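Local coordinates for iron-regulated ABC transporter siderophore-binding protein SirA (Staphylococcus aureus subsp. aureus, PDB 3MWF), which binds the iron(III) siderophore staphyloferrin B and probably delivers it to an ABC transporter for uptake into the cell, at residues R174-G179 and K204-L209. Sequence-based numbering, arbitrary orientation.
With SE8 (5-[(2-{[(3S)-5-{[(2S)-2-amino-2-carboxyethyl]amino}-3-carboxy-3-hydroxy-5-oxopentanoyl]amino}ethyl)amino]-2,5-dioxopentanoic acid), chain C.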
loop_
_atom_site.group_PDB
_atom_site.type_symbol
_atom_site.label_atom_id
_atom_site.label_comp_id
_atom_site.label_asym_id
_atom_site.label_seq_id
_atom_site.Cartn_x
_atom_site.Cartn_y
_atom_site.Cartn_z
ATOM N N ARG A 174 6.737 -7.185 11.554
ATOM C CA ARG A 174 6.749 -7.564 10.136
ATOM C C ARG A 174 7.877 -6.907 9.354
ATOM O O ARG A 174 8.346 -5.839 9.715
ATOM C CB ARG A 174 5.423 -7.165 9.481
ATOM C CG ARG A 174 4.233 -8.028 9.987
ATOM C CD ARG A 174 2.964 -7.464 9.384
ATOM N NE ARG A 174 1.794 -8.211 9.878
ATOM C CZ ARG A 174 0.607 -8.158 9.277
ATOM N NH1 ARG A 174 0.434 -7.345 8.229
ATOM N NH2 ARG A 174 -0.423 -8.869 9.764
ATOM N N ILE A 175 8.301 -7.548 8.270
ATOM C CA ILE A 175 9.133 -6.822 7.287
ATOM C C ILE A 175 8.312 -6.728 6.023
ATOM O O ILE A 175 7.861 -7.758 5.511
ATOM C CB ILE A 175 10.458 -7.586 6.958
ATOM C CG1 ILE A 175 11.229 -7.844 8.249
ATOM C CG2 ILE A 175 11.257 -6.785 5.897
ATOM C CD1 ILE A 175 12.488 -8.817 8.038
ATOM N N TYR A 176 8.094 -5.502 5.522
ATOM C CA TYR A 176 7.379 -5.303 4.261
ATOM C C TYR A 176 8.443 -5.321 3.174
ATOM O O TYR A 176 8.890 -4.281 2.724
ATOM C CB TYR A 176 6.543 -3.998 4.271
ATOM C CG TYR A 176 5.274 -4.188 5.038
ATOM C CD1 TYR A 176 5.299 -4.332 6.425
ATOM C CD2 TYR A 176 4.039 -4.254 4.370
ATOM C CE1 TYR A 176 4.117 -4.575 7.154
ATOM C CE2 TYR A 176 2.858 -4.483 5.077
ATOM C CZ TYR A 176 2.902 -4.642 6.470
ATOM O OH TYR A 176 1.766 -4.878 7.210
ATOM N N ALA A 177 8.869 -6.537 2.818
ATOM C CA ALA A 177 9.919 -6.761 1.821
ATOM C C ALA A 177 9.400 -6.368 0.450
ATOM O O ALA A 177 10.018 -5.572 -0.269
ATOM C CB ALA A 177 10.366 -8.246 1.853
ATOM N N GLY A 178 8.225 -6.907 0.140
ATOM C CA GLY A 178 7.344 -6.403 -0.892
ATOM C C GLY A 178 6.243 -5.624 -0.187
ATOM O O GLY A 178 6.503 -4.788 0.696
ATOM N N GLY A 179 5.006 -5.917 -0.536
ATOM C CA GLY A 179 3.917 -5.117 -0.014
ATOM C C GLY A 179 3.996 -3.685 -0.531
ATOM O O GLY A 179 4.748 -3.378 -1.476
ATOM N N LYS A 204 7.285 -14.448 -1.094
ATOM C CA LYS A 204 6.856 -13.741 0.111
ATOM C C LYS A 204 6.867 -12.221 -0.157
ATOM O O LYS A 204 7.758 -11.697 -0.867
ATOM C CB LYS A 204 7.698 -14.110 1.321
ATOM C CG LYS A 204 7.604 -15.610 1.706
ATOM C CD LYS A 204 8.007 -15.868 3.145
ATOM C CE LYS A 204 6.940 -15.412 4.144
ATOM N NZ LYS A 204 7.227 -15.921 5.525
ATOM N N ASP A 205 5.866 -11.537 0.376
ATOM C CA ASP A 205 5.737 -10.079 0.256
ATOM C C ASP A 205 5.918 -9.466 1.661
ATOM O O ASP A 205 6.724 -8.545 1.877
ATOM C CB ASP A 205 4.322 -9.667 -0.197
ATOM C CG ASP A 205 3.912 -10.199 -1.564
ATOM O OD1 ASP A 205 4.669 -10.067 -2.555
ATOM O OD2 ASP A 205 2.770 -10.720 -1.646
ATOM N N ILE A 206 5.152 -9.980 2.621
ATOM C CA ILE A 206 5.123 -9.398 3.960
ATOM C C ILE A 206 5.494 -10.530 4.884
ATOM O O ILE A 206 4.803 -11.559 4.910
ATOM C CB ILE A 206 3.710 -8.851 4.286
ATOM C CG1 ILE A 206 3.374 -7.715 3.306
ATOM C CG2 ILE A 206 3.643 -8.384 5.783
ATOM C CD1 ILE A 206 1.886 -7.329 3.213
ATOM N N ILE A 207 6.608 -10.379 5.589
ATOM C CA ILE A 207 7.134 -11.427 6.455
ATOM C C ILE A 207 6.745 -11.173 7.896
ATOM O O ILE A 207 7.077 -10.126 8.449
ATOM C CB ILE A 207 8.662 -11.484 6.340
ATOM C CG1 ILE A 207 9.033 -11.717 4.877
ATOM C CG2 ILE A 207 9.240 -12.569 7.245
ATOM C CD1 ILE A 207 10.401 -11.340 4.555
ATOM N N GLN A 208 6.027 -12.120 8.507
ATOM C CA GLN A 208 5.674 -11.967 9.908
ATOM C C GLN A 208 6.765 -12.626 10.699
ATOM O O GLN A 208 7.189 -13.749 10.355
ATOM C CB GLN A 208 4.350 -12.658 10.202
ATOM C CG GLN A 208 3.229 -12.009 9.507
ATOM C CD GLN A 208 1.878 -12.346 10.151
ATOM O OE1 GLN A 208 0.898 -11.674 9.877
ATOM N NE2 GLN A 208 1.833 -13.393 11.022
ATOM N N LEU A 209 7.291 -11.917 11.690
ATOM C CA LEU A 209 8.304 -12.473 12.571
ATOM C C LEU A 209 7.826 -12.527 13.995
ATOM O O LEU A 209 7.235 -11.561 14.512
ATOM C CB LEU A 209 9.562 -11.625 12.522
ATOM C CG LEU A 209 10.181 -11.529 11.137
ATOM C CD1 LEU A 209 11.356 -10.604 11.203
ATOM C CD2 LEU A 209 10.595 -12.948 10.637
HETATM C C1 SE8 C . -6.069 -6.885 8.413
HETATM C C2 SE8 C . -5.128 -6.247 9.397
HETATM C C3 SE8 C . -5.285 -4.734 9.392
HETATM N N4 SE8 C . -4.870 -4.125 8.133
HETATM C C5 SE8 C . -3.652 -3.657 7.951
HETATM C C6 SE8 C . -3.300 -3.205 6.555
HETATM C C7 SE8 C . -2.861 -4.389 5.693
HETATM C C8 SE8 C . -2.688 -3.888 4.247
HETATM C C9 SE8 C . -2.040 -4.897 3.302
HETATM N N10 SE8 C . -2.318 -6.187 3.480
HETATM C C11 SE8 C . -1.740 -7.153 2.573
HETATM C C12 SE8 C . -2.822 -7.908 1.822
HETATM N N13 SE8 C . -2.331 -9.159 1.260
HETATM C C14 SE8 C . -2.232 -10.328 1.959
HETATM C C15 SE8 C . -3.007 -10.499 3.232
HETATM C C16 SE8 C . -2.147 -9.777 4.240
HETATM C C17 SE8 C . -2.876 -9.120 5.371
HETATM C C18 SE8 C . -2.413 -9.549 6.681
HETATM O O19 SE8 C . -7.291 -6.947 8.709
HETATM O O20 SE8 C . -5.590 -7.371 7.368
HETATM N N21 SE8 C . -3.745 -6.632 9.055
HETATM O O22 SE8 C . -2.813 -3.580 8.827
HETATM C C23 SE8 C . -1.587 -4.999 6.251
HETATM O O24 SE8 C . -0.491 -4.412 6.071
HETATM O O25 SE8 C . -1.642 -6.091 6.871
HETATM O O26 SE8 C . -3.864 -5.416 5.777
HETATM O O27 SE8 C . -1.304 -4.497 2.406
HETATM O O28 SE8 C . -1.511 -11.245 1.610
HETATM O O29 SE8 C . -3.683 -8.199 5.214
HETATM O O30 SE8 C . -2.565 -8.783 7.627
HETATM O O31 SE8 C . -1.834 -10.657 6.815
HETATM O O HOH W 1 5.070 -7.590 -3.022
#
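Two neighbouring antiparallel strands of a mixed sheet, the outermost strand 206-209 and 173-176 beside it, make up part of the wall of the siderophore pocket. Ile-175 and Ile-207 form a hydrogen-bonded pair, with Ile-175 N 2.9 Å from Ile-207 O and Ile-207 N equally far from Ile-175 O. Further along, Gly-178 N donates to Asp-205 O at 2.8 Å, and one water joins Gly-179 N to the Asp-205 carboxylate. On the ligand side, Ile-206 CG2, set opposite the backbone N by chi1 of -63°, lies over one face of the Tyr-176 ring as a CH-pi contact, 4.0 Å from its centroid and 15° off the normal, while also touching Arg-174 CD. Along the CG1 branch, CD1 of Ile-206 meets Tyr-176 CE2 and SE8 C11. The Arg-174 chain runs extended from CG to NE, carrying the guanidinium alongside Gln-208, whose amide plane is turned 29° from it. NH1 of Arg-174 donates to SE8 O25 at 2.8 Å and to Tyr-176 OH at 3.0 Å, and NH2 of Arg-174 to SE8 O30 at 3.0 Å. Tyr-176 OH in turn gives its proton to SE8 O24 at 2.6 Å, so one ligand carboxylate is shared by tyrosine and arginine. His-172 takes a bond from Arg-174 NE and helps fix the guanidinium. On the face of Ile-175 and Ile-207, Ile-175 CD1 meets Leu-209 CD1, and helix 194-201 covers Ile-207 and the nearby Ala-177. With Arg-169 of the same lobe and Arg-93 of the other also bonding SE8, the arrangement suits an anionic iron-siderophore site between the lobes of a periplasmic-binding-protein fold.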